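Local coordinates for protein insect group II chitinase (Ostrinia furnacalis, PDB 5Y2A) that probably hydrolyses the beta-1,4 links of chitin, as one catalytic domain of an insect family 18 chitinase, at residues K4-Y9 with W189-T194; P127-V132 with K171-Y176; S251-E256 with R277-L282. All coordinates share one frame; numbering follows the deposited sequence.

Interaction 1 of 3, residues K4-Y9 with W189-T194; sequences KVVCYY and WISLMT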
loop_
_atom_site.group_PDB
_atom_site.type_symbol
_atom_site.label_atom_id
_atom_site.label_comp_id
_atom_site.label_asym_id
_atom_site.label_seq_id
_atom_site.Cartn_x
_atom_site.Cartn_y
_atom_site.Cartn_z
ATOM N N LYS A 4 12.362 -29.516 -8.959
ATOM C CA LYS A 4 12.890 -28.171 -8.801
ATOM C C LYS A 4 12.444 -27.564 -7.475
ATOM O O LYS A 4 11.370 -27.874 -6.954
ATOM C CB LYS A 4 12.432 -27.273 -9.956
ATOM C CG LYS A 4 12.835 -27.767 -11.339
ATOM C CD LYS A 4 12.336 -26.806 -12.429
ATOM C CE LYS A 4 12.898 -27.172 -13.802
ATOM N NZ LYS A 4 12.485 -28.540 -14.227
ATOM N N VAL A 5 13.295 -26.706 -6.914
ATOM C CA VAL A 5 12.905 -25.826 -5.815
ATOM C C VAL A 5 13.191 -24.415 -6.309
ATOM O O VAL A 5 14.351 -23.988 -6.377
ATOM C CB VAL A 5 13.633 -26.138 -4.506
ATOM C CG1 VAL A 5 13.186 -25.166 -3.408
ATOM C CG2 VAL A 5 13.357 -27.575 -4.075
ATOM N N VAL A 6 12.141 -23.704 -6.696
ATOM C CA VAL A 6 12.250 -22.394 -7.329
ATOM C C VAL A 6 12.082 -21.344 -6.238
ATOM O O VAL A 6 11.008 -21.232 -5.637
ATOM C CB VAL A 6 11.204 -22.229 -8.442
ATOM C CG1 VAL A 6 11.266 -20.830 -9.055
ATOM C CG2 VAL A 6 11.400 -23.300 -9.514
ATOM N N CYS A 7 13.136 -20.569 -5.977
ATOM C CA CYS A 7 13.169 -19.623 -4.864
ATOM C C CYS A 7 13.016 -18.205 -5.389
ATOM O O CYS A 7 13.823 -17.760 -6.211
ATOM C CB CYS A 7 14.487 -19.716 -4.096
ATOM S SG CYS A 7 14.877 -21.298 -3.328
ATOM N N TYR A 8 12.027 -17.475 -4.879
ATOM C CA TYR A 8 11.915 -16.055 -5.185
ATOM C C TYR A 8 12.745 -15.249 -4.187
ATOM O O TYR A 8 12.549 -15.353 -2.970
ATOM C CB TYR A 8 10.455 -15.605 -5.191
ATOM C CG TYR A 8 9.785 -15.918 -6.506
ATOM C CD1 TYR A 8 9.200 -17.152 -6.722
ATOM C CD2 TYR A 8 9.775 -14.994 -7.551
ATOM C CE1 TYR A 8 8.600 -17.460 -7.930
ATOM C CE2 TYR A 8 9.173 -15.298 -8.767
ATOM C CZ TYR A 8 8.589 -16.534 -8.945
ATOM O OH TYR A 8 7.996 -16.868 -10.142
ATOM N N TYR A 9 13.684 -14.473 -4.718
ATOM C CA TYR A 9 14.444 -13.474 -3.984
ATOM C C TYR A 9 13.820 -12.124 -4.317
ATOM O O TYR A 9 13.539 -11.857 -5.486
ATOM C CB TYR A 9 15.917 -13.497 -4.412
ATOM C CG TYR A 9 16.696 -12.281 -3.951
ATOM C CD1 TYR A 9 17.236 -12.238 -2.678
ATOM C CD2 TYR A 9 16.841 -11.161 -4.765
ATOM C CE1 TYR A 9 17.935 -11.136 -2.234
ATOM C CE2 TYR A 9 17.532 -10.043 -4.323
ATOM C CZ TYR A 9 18.073 -10.041 -3.053
ATOM O OH TYR A 9 18.764 -8.948 -2.587
ATOM N N TRP A 189 9.196 -24.196 -16.919
ATOM C CA TRP A 189 8.308 -24.592 -15.834
ATOM C C TRP A 189 7.228 -23.535 -15.683
ATOM O O TRP A 189 7.371 -22.396 -16.141
ATOM C CB TRP A 189 9.057 -24.817 -14.507
ATOM C CG TRP A 189 9.716 -23.593 -13.928
ATOM C CD1 TRP A 189 9.162 -22.690 -13.065
ATOM C CD2 TRP A 189 11.062 -23.159 -14.156
ATOM N NE1 TRP A 189 10.079 -21.710 -12.753
ATOM C CE2 TRP A 189 11.252 -21.976 -13.410
ATOM C CE3 TRP A 189 12.123 -23.650 -14.928
ATOM C CZ2 TRP A 189 12.457 -21.272 -13.418
ATOM C CZ3 TRP A 189 13.321 -22.951 -14.935
ATOM C CH2 TRP A 189 13.478 -21.776 -14.181
ATOM N N ILE A 190 6.130 -23.946 -15.060
ATOM C CA ILE A 190 5.001 -23.077 -14.762
ATOM C C ILE A 190 4.885 -23.012 -13.248
ATOM O O ILE A 190 4.598 -24.025 -12.599
ATOM C CB ILE A 190 3.703 -23.593 -15.394
ATOM C CG1 ILE A 190 3.789 -23.544 -16.921
ATOM C CG2 ILE A 190 2.515 -22.804 -14.905
ATOM C CD1 ILE A 190 2.699 -24.333 -17.591
ATOM N N SER A 191 5.116 -21.837 -12.676
ATOM C CA SER A 191 5.005 -21.659 -11.232
ATOM C C SER A 191 3.571 -21.253 -10.911
ATOM O O SER A 191 3.167 -20.115 -11.167
ATOM C CB SER A 191 6.004 -20.623 -10.722
ATOM O OG SER A 191 7.319 -21.171 -10.647
ATOM N N LEU A 192 2.808 -22.181 -10.343
ATOM C CA LEU A 192 1.445 -21.878 -9.926
ATOM C C LEU A 192 1.484 -21.004 -8.680
ATOM O O LEU A 192 2.071 -21.391 -7.666
ATOM C CB LEU A 192 0.683 -23.169 -9.644
ATOM C CG LEU A 192 0.689 -24.223 -10.756
ATOM C CD1 LEU A 192 0.025 -25.494 -10.241
ATOM C CD2 LEU A 192 -0.024 -23.700 -12.000
ATOM N N MET A 193 0.865 -19.825 -8.744
ATOM C CA MET A 193 0.807 -18.955 -7.566
ATOM C C MET A 193 -0.344 -19.416 -6.669
ATOM O O MET A 193 -1.367 -18.750 -6.496
ATOM C CB MET A 193 0.687 -17.498 -7.975
ATOM C CG MET A 193 1.966 -16.982 -8.610
ATOM S SD MET A 193 1.885 -15.221 -9.006
ATOM C CE MET A 193 0.853 -15.309 -10.450
ATOM N N THR A 194 -0.133 -20.590 -6.073
ATOM C CA THR A 194 -1.147 -21.267 -5.265
ATOM C C THR A 194 -1.204 -20.681 -3.850
ATOM O O THR A 194 -0.951 -21.346 -2.848
ATOM C CB THR A 194 -0.869 -22.765 -5.263
ATOM O OG1 THR A 194 0.549 -22.995 -5.260
ATOM C CG2 THR A 194 -1.455 -23.398 -6.517
HETATM O O HOH W 1 8.702 -19.148 -11.710
#

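Interaction 2 of 3, residues P127-V132 with K171-Y176; sequences PKCWQV and KRVIDY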
loop_
_atom_site.group_PDB
_atom_site.type_symbol
_atom_site.label_atom_id
_atom_site.label_comp_id
_atom_site.label_asym_id
_atom_site.label_seq_id
_atom_site.Cartn_x
_atom_site.Cartn_y
_atom_site.Cartn_z
ATOM N N PRO A 127 -2.757 -11.671 -17.896
ATOM C CA PRO A 127 -3.301 -11.473 -19.244
ATOM C C PRO A 127 -4.813 -11.337 -19.161
ATOM O O PRO A 127 -5.474 -12.086 -18.439
ATOM C CB PRO A 127 -2.886 -12.748 -19.975
ATOM C CG PRO A 127 -1.547 -13.064 -19.334
ATOM C CD PRO A 127 -1.812 -12.810 -17.866
ATOM N N LYS A 128 -5.348 -10.337 -19.873
ATOM C CA LYS A 128 -6.776 -10.052 -19.892
ATOM C C LYS A 128 -7.265 -9.498 -18.542
ATOM O O LYS A 128 -7.786 -8.386 -18.464
ATOM C CB LYS A 128 -7.602 -11.283 -20.290
ATOM C CG LYS A 128 -9.091 -11.135 -20.019
ATOM C CD LYS A 128 -9.872 -10.812 -21.275
ATOM C CE LYS A 128 -11.367 -10.946 -21.035
ATOM N NZ LYS A 128 -12.055 -9.639 -21.130
ATOM N N CYS A 129 -7.095 -10.279 -17.465
ATOM C CA CYS A 129 -7.553 -9.877 -16.132
ATOM C C CYS A 129 -6.468 -9.038 -15.452
ATOM O O CYS A 129 -5.794 -9.482 -14.513
ATOM C CB CYS A 129 -7.905 -11.100 -15.295
ATOM S SG CYS A 129 -9.140 -12.224 -16.020
ATOM N N TRP A 130 -6.303 -7.813 -15.942
ATOM C CA TRP A 130 -5.312 -6.906 -15.379
ATOM C C TRP A 130 -5.596 -6.670 -13.902
ATOM O O TRP A 130 -6.655 -6.140 -13.547
ATOM C CB TRP A 130 -5.311 -5.570 -16.111
ATOM C CG TRP A 130 -5.237 -5.644 -17.595
ATOM C CD1 TRP A 130 -4.815 -6.694 -18.356
ATOM C CD2 TRP A 130 -5.581 -4.596 -18.507
ATOM N NE1 TRP A 130 -4.886 -6.366 -19.691
ATOM C CE2 TRP A 130 -5.353 -5.082 -19.809
ATOM C CE3 TRP A 130 -6.066 -3.294 -18.349
ATOM C CZ2 TRP A 130 -5.597 -4.313 -20.945
ATOM C CZ3 TRP A 130 -6.304 -2.531 -19.482
ATOM C CH2 TRP A 130 -6.071 -3.045 -20.759
ATOM N N GLN A 131 -4.647 -7.052 -13.044
ATOM C CA GLN A 131 -4.861 -7.019 -11.595
ATOM C C GLN A 131 -6.222 -7.616 -11.238
ATOM O O GLN A 131 -6.976 -7.056 -10.440
ATOM C CB GLN A 131 -4.705 -5.594 -11.048
ATOM C CG GLN A 131 -3.245 -5.133 -11.006
ATOM C CD GLN A 131 -3.038 -3.826 -10.269
ATOM O OE1 GLN A 131 -3.934 -2.982 -10.203
ATOM N NE2 GLN A 131 -1.841 -3.647 -9.716
ATOM N N VAL A 132 -6.531 -8.757 -11.871
ATOM C CA VAL A 132 -7.721 -9.605 -11.713
ATOM C C VAL A 132 -9.024 -8.902 -12.101
ATOM O O VAL A 132 -10.116 -9.374 -11.766
ATOM C CB VAL A 132 -7.816 -10.214 -10.290
ATOM C CG1 VAL A 132 -6.455 -10.714 -9.830
ATOM C CG2 VAL A 132 -8.451 -9.275 -9.262
ATOM N N LYS A 171 -9.459 -20.208 -11.019
ATOM C CA LYS A 171 -10.063 -20.852 -12.182
ATOM C C LYS A 171 -10.540 -19.808 -13.184
ATOM O O LYS A 171 -10.239 -19.890 -14.380
ATOM C CB LYS A 171 -11.230 -21.746 -11.760
ATOM C CG LYS A 171 -11.902 -22.447 -12.946
ATOM C CD LYS A 171 -13.193 -23.135 -12.543
ATOM C CE LYS A 171 -13.840 -23.851 -13.727
ATOM N NZ LYS A 171 -13.958 -22.992 -14.936
ATOM N N ARG A 172 -11.280 -18.811 -12.693
ATOM C CA ARG A 172 -11.768 -17.718 -13.531
ATOM C C ARG A 172 -10.652 -17.088 -14.357
ATOM O O ARG A 172 -10.764 -16.963 -15.584
ATOM C CB ARG A 172 -12.432 -16.660 -12.646
ATOM C CG ARG A 172 -12.951 -15.456 -13.399
ATOM C CD ARG A 172 -13.637 -14.457 -12.478
ATOM N NE ARG A 172 -14.133 -13.313 -13.239
ATOM C CZ ARG A 172 -13.774 -12.051 -13.036
ATOM N NH1 ARG A 172 -12.906 -11.745 -12.080
ATOM N NH2 ARG A 172 -14.290 -11.088 -13.793
ATOM N N VAL A 173 -9.564 -16.677 -13.696
ATOM C CA VAL A 173 -8.474 -16.001 -14.398
ATOM C C VAL A 173 -7.781 -16.953 -15.363
ATOM O O VAL A 173 -7.386 -16.558 -16.466
ATOM C CB VAL A 173 -7.473 -15.394 -13.392
ATOM C CG1 VAL A 173 -6.278 -14.788 -14.122
ATOM C CG2 VAL A 173 -8.153 -14.341 -12.521
ATOM N N ILE A 174 -7.592 -18.210 -14.957
ATOM C CA ILE A 174 -6.949 -19.178 -15.842
ATOM C C ILE A 174 -7.723 -19.295 -17.148
ATOM O O ILE A 174 -7.138 -19.279 -18.238
ATOM C CB ILE A 174 -6.814 -20.540 -15.140
ATOM C CG1 ILE A 174 -5.792 -20.442 -14.000
ATOM C CG2 ILE A 174 -6.409 -21.626 -16.145
ATOM C CD1 ILE A 174 -5.961 -21.499 -12.945
ATOM N N ASP A 175 -9.055 -19.378 -17.055
ATOM C CA ASP A 175 -9.883 -19.504 -18.253
ATOM C C ASP A 175 -9.731 -18.288 -19.159
ATOM O O ASP A 175 -9.725 -18.414 -20.387
ATOM C CB ASP A 175 -11.351 -19.682 -17.862
ATOM C CG ASP A 175 -11.621 -21.006 -17.183
ATOM O OD1 ASP A 175 -10.801 -21.933 -17.342
ATOM O OD2 ASP A 175 -12.661 -21.118 -16.495
ATOM N N TYR A 176 -9.582 -17.103 -18.566
ATOM C CA TYR A 176 -9.446 -15.881 -19.345
ATOM C C TYR A 176 -8.047 -15.685 -19.914
ATOM O O TYR A 176 -7.900 -15.106 -20.997
ATOM C CB TYR A 176 -9.791 -14.677 -18.472
ATOM C CG TYR A 176 -11.258 -14.335 -18.316
ATOM C CD1 TYR A 176 -12.039 -13.980 -19.413
ATOM C CD2 TYR A 176 -11.854 -14.344 -17.067
ATOM C CE1 TYR A 176 -13.372 -13.638 -19.259
ATOM C CE2 TYR A 176 -13.187 -14.012 -16.901
ATOM C CZ TYR A 176 -13.941 -13.661 -18.003
ATOM O OH TYR A 176 -15.266 -13.329 -17.827
HETATM O O HOH W 2 -13.316 -8.475 -12.699
#

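Interaction 3 of 3, residues S251-E256 with R277-L282; sequences SFSVVE and RARGFL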
loop_
_atom_site.group_PDB
_atom_site.type_symbol
_atom_site.label_atom_id
_atom_site.label_comp_id
_atom_site.label_asym_id
_atom_site.label_seq_id
_atom_site.Cartn_x
_atom_site.Cartn_y
_atom_site.Cartn_z
ATOM N N SER A 251 -3.464 -11.650 7.144
ATOM C CA SER A 251 -3.953 -11.268 8.457
ATOM C C SER A 251 -5.237 -10.460 8.343
ATOM O O SER A 251 -5.492 -9.789 7.334
ATOM C CB SER A 251 -2.911 -10.458 9.228
ATOM O OG SER A 251 -2.819 -9.155 8.691
ATOM N N PHE A 252 -6.036 -10.535 9.405
ATOM C CA PHE A 252 -7.357 -9.933 9.460
ATOM C C PHE A 252 -7.587 -9.330 10.836
ATOM O O PHE A 252 -7.037 -9.795 11.838
ATOM C CB PHE A 252 -8.491 -10.948 9.229
ATOM C CG PHE A 252 -8.378 -11.763 7.964
ATOM C CD1 PHE A 252 -7.446 -12.785 7.849
ATOM C CD2 PHE A 252 -9.271 -11.561 6.924
ATOM C CE1 PHE A 252 -7.376 -13.554 6.702
ATOM C CE2 PHE A 252 -9.208 -12.330 5.775
ATOM C CZ PHE A 252 -8.261 -13.324 5.663
ATOM N N SER A 253 -8.436 -8.307 10.878
ATOM C CA SER A 253 -9.031 -7.822 12.121
ATOM C C SER A 253 -10.506 -8.221 12.121
ATOM O O SER A 253 -11.241 -7.855 11.199
ATOM C CB SER A 253 -8.862 -6.308 12.254
ATOM O OG SER A 253 -7.480 -5.951 12.290
ATOM N N VAL A 254 -10.934 -8.976 13.152
ATOM C CA VAL A 254 -12.244 -9.629 13.164
ATOM C C VAL A 254 -13.270 -8.741 13.864
ATOM O O VAL A 254 -12.984 -8.131 14.901
ATOM C CB VAL A 254 -12.157 -11.012 13.841
ATOM C CG1 VAL A 254 -13.531 -11.723 13.816
ATOM C CG2 VAL A 254 -11.102 -11.890 13.151
ATOM N N VAL A 255 -14.481 -8.687 13.300
ATOM C CA VAL A 255 -15.567 -7.921 13.907
ATOM C C VAL A 255 -15.807 -8.399 15.337
ATOM O O VAL A 255 -15.794 -9.603 15.623
ATOM C CB VAL A 255 -16.834 -8.035 13.044
ATOM C CG1 VAL A 255 -18.052 -7.506 13.785
ATOM C CG2 VAL A 255 -16.644 -7.304 11.720
ATOM N N GLU A 256 -16.003 -7.448 16.250
ATOM C CA GLU A 256 -16.254 -7.773 17.653
ATOM C C GLU A 256 -17.375 -8.798 17.782
ATOM O O GLU A 256 -18.418 -8.682 17.131
ATOM C CB GLU A 256 -16.634 -6.517 18.433
ATOM C CG GLU A 256 -16.700 -6.739 19.939
ATOM C CD GLU A 256 -16.769 -5.439 20.711
ATOM O OE1 GLU A 256 -17.899 -4.940 20.895
ATOM O OE2 GLU A 256 -15.715 -4.906 21.115
ATOM N N ARG A 277 5.655 -4.423 7.828
ATOM C CA ARG A 277 5.031 -3.094 7.791
ATOM C C ARG A 277 3.949 -2.991 6.719
ATOM O O ARG A 277 3.878 -2.020 5.965
ATOM C CB ARG A 277 6.103 -2.024 7.571
ATOM C CG ARG A 277 7.230 -2.067 8.581
ATOM C CD ARG A 277 8.452 -1.342 8.040
ATOM N NE ARG A 277 9.017 -2.210 7.010
ATOM C CZ ARG A 277 9.814 -1.828 6.018
ATOM N NH1 ARG A 277 10.192 -0.562 5.890
ATOM N NH2 ARG A 277 10.223 -2.733 5.141
ATOM N N ALA A 278 3.080 -3.995 6.659
ATOM C CA ALA A 278 2.002 -3.970 5.675
ATOM C C ALA A 278 0.778 -4.624 6.293
ATOM O O ALA A 278 0.758 -5.846 6.468
ATOM C CB ALA A 278 2.421 -4.684 4.388
ATOM N N ARG A 279 -0.255 -3.829 6.573
ATOM C CA ARG A 279 -1.464 -4.395 7.148
ATOM C C ARG A 279 -2.035 -5.449 6.205
ATOM O O ARG A 279 -2.043 -5.277 4.985
ATOM C CB ARG A 279 -2.504 -3.300 7.402
ATOM C CG ARG A 279 -2.141 -2.256 8.481
ATOM C CD ARG A 279 -3.331 -1.320 8.671
ATOM N NE ARG A 279 -4.463 -2.052 9.237
ATOM C CZ ARG A 279 -4.782 -2.075 10.527
ATOM N NH1 ARG A 279 -4.104 -1.339 11.398
ATOM N NH2 ARG A 279 -5.813 -2.797 10.940
ATOM N N GLY A 280 -2.523 -6.545 6.779
ATOM C CA GLY A 280 -3.022 -7.671 6.012
ATOM C C GLY A 280 -2.001 -8.752 5.730
ATOM O O GLY A 280 -2.373 -9.801 5.193
ATOM N N PHE A 281 -0.755 -8.569 6.165
ATOM C CA PHE A 281 0.361 -9.408 5.762
ATOM C C PHE A 281 1.275 -9.601 6.965
ATOM O O PHE A 281 1.545 -8.646 7.699
ATOM C CB PHE A 281 1.100 -8.736 4.585
ATOM C CG PHE A 281 2.309 -9.474 4.100
ATOM C CD1 PHE A 281 3.542 -9.310 4.717
ATOM C CD2 PHE A 281 2.227 -10.290 2.983
ATOM C CE1 PHE A 281 4.661 -9.977 4.254
ATOM C CE2 PHE A 281 3.347 -10.961 2.512
ATOM C CZ PHE A 281 4.562 -10.801 3.149
ATOM N N LEU A 282 1.726 -10.837 7.187
ATOM C CA LEU A 282 2.729 -11.128 8.211
ATOM C C LEU A 282 3.661 -12.206 7.681
ATOM O O LEU A 282 3.194 -13.213 7.141
ATOM C CB LEU A 282 2.089 -11.605 9.528
ATOM C CG LEU A 282 1.236 -10.623 10.344
ATOM C CD1 LEU A 282 0.523 -11.349 11.487
ATOM C CD2 LEU A 282 2.091 -9.479 10.890
HETATM O O HOH W 3 -0.630 -7.753 9.089
HETATM O O HOH W 4 -7.321 -3.403 13.552
#

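Interaction 1 of 3, residues K4-Y9 with W189-T194
Trp189 takes the setting with CG between its backbone N and carbonyl carbon (chi1 64°), which carries the indole toward strand 4-9, while Val6 holds CG1 anti to its N and sets CG2 over the ring, with CG1 also near NE1. Val6 CG2 lies over one face of the five-membered ring of Trp189, 4.2 Å from its centroid and only 24° off the normal, a CH-pi contact. At the six-membered part, Lys4 brings its aliphatic CE to 3.8 Å from Trp189 CE3, approaching obliquely, with its chain bending only at the last torsion before the amine.

The two strands are not paired. They belong to the family 18 TIM barrel and meet through side chains that fill the barrel interior; the axes of segments 4-9 and 189-192 come within 10.1 Å and run 59° apart. His34, on the strand next to 4-10, meets the Trp189 ring.

The polar side of the interface is joined by one water. Trp189 NE1 donates to it at 3.1 Å, it donates to Tyr8 OH at 2.9 Å, and Ser191 OG sits 2.7 Å away. Tyr8 OH is also hydrogen-bonded to Asp121, part of the DxxDxDxE signature of the family. The chemistry is therefore split: hydrocarbon on indole at one end, and at the other three buried polar groups that share a water instead of bonding to one another directly.

Interaction 2 of 3, residues P127-V132 with K171-Y176
Tyr176 turns its ring so that Lys128 and Cys129 approach it from the same side, one at each flank. Lys128 CE comes to 3.5 Å from Tyr176 CD1, approaching obliquely, while the sulfur of Cys129 sits by the other flank, 3.6 Å from Tyr176 CD2. Cys129 SG is 4.4 Å from the centroid of the Tyr176 ring and 50° off its normal, an oblique sulfur-aromatic contact. A bend at chi2 (102°) brings the lysine's CG and CE against Tyr176 as the chain crosses it, and its amine goes on to hydrogen-bond the carbonyl oxygens of Cys134 and Gly137.

The contact sets the loop that follows barrel strand 119-123 against helix 171-177, which follows strand 162-167, so it lies among the loops at the C-terminal ends of the TIM-barrel strands. Cys129 is the centre of an inverse gamma turn and forms a disulfide with Cys134, which itself touches Tyr176 and Arg172. An alanine in place of Tyr176 would probably leave the Lys128 methylenes and one side of the disulfide without the ring they pack on, opening a gap between loop and helix.

One helical turn back, Val173 CG1 meets Cys129 CB at 4.2 Å. Towards the exposed rim, Arg172 reaches out on an extended chain, and a water in the plane of its guanidinium accepts from NH2 at 3.0 Å and donates a weak bond to Val132 O at 3.5 Å.

Interaction 3 of 3, residues S251-E256 with R277-L282
Ser251 N donates to Gly280 O across 2.9 Å in a nearly straight bond (171°), the N-H coming from well above the carbonyl plane, and Gly280 CA returns a CA-H...O contact to Ser251 O at 3.5 Å. Gly280 belongs to a type II beta turn from Ala278 to Phe281, and its backbone angles (phi 93°) would jam a side chain against the preceding carbonyl. Here strands 241-254 and 281-283 pair antiparallel, in the region between the last two barrel strands that probably corresponds to the alpha/beta insertion domain of many family 18 chitinases.

Ser251 places OG between its N and carbonyl carbon (chi1 74°), turning it over the glycine backbone. A water lies 2.6 Å from Ser251 OG and 2.7 Å from Phe281 O. Ser251 CB also packs on Leu282 CD1.

Further along, Ser253 and Arg279 share the carbonyl oxygen of Gly269 as a hydrogen-bond partner, and Arg279 packs on Asp84 of the second subunit. The arginine chain kinks at chi3, and a second water, in the plane of its guanidinium, accepts from Arg279 NH2 at 3.1 Å while donating to Ser253 OG at 2.8 Å.

All three contacts fall within the family 18 region, but none touches another. Interaction 1 spans the barrel interior between strands 4-10 and 189-192, near the centre of the chain. Interaction 2 is nested inside the loop that interaction 1 closes; its centre lies about 19 Å away from that of interaction 1, out among the barrel's loops and helices. Interaction 3 comes later in the chain, its centre about 26 Å from each of the others. It is still tied to interaction 1 through the sheet, because strand 241-254 neighbours 189-192 and then runs on beyond the barrel. The three thus occupy separate parts: barrel interior, strand-end loops and the probable insertion, where Arg277 and Arg279 also meet the second subunit.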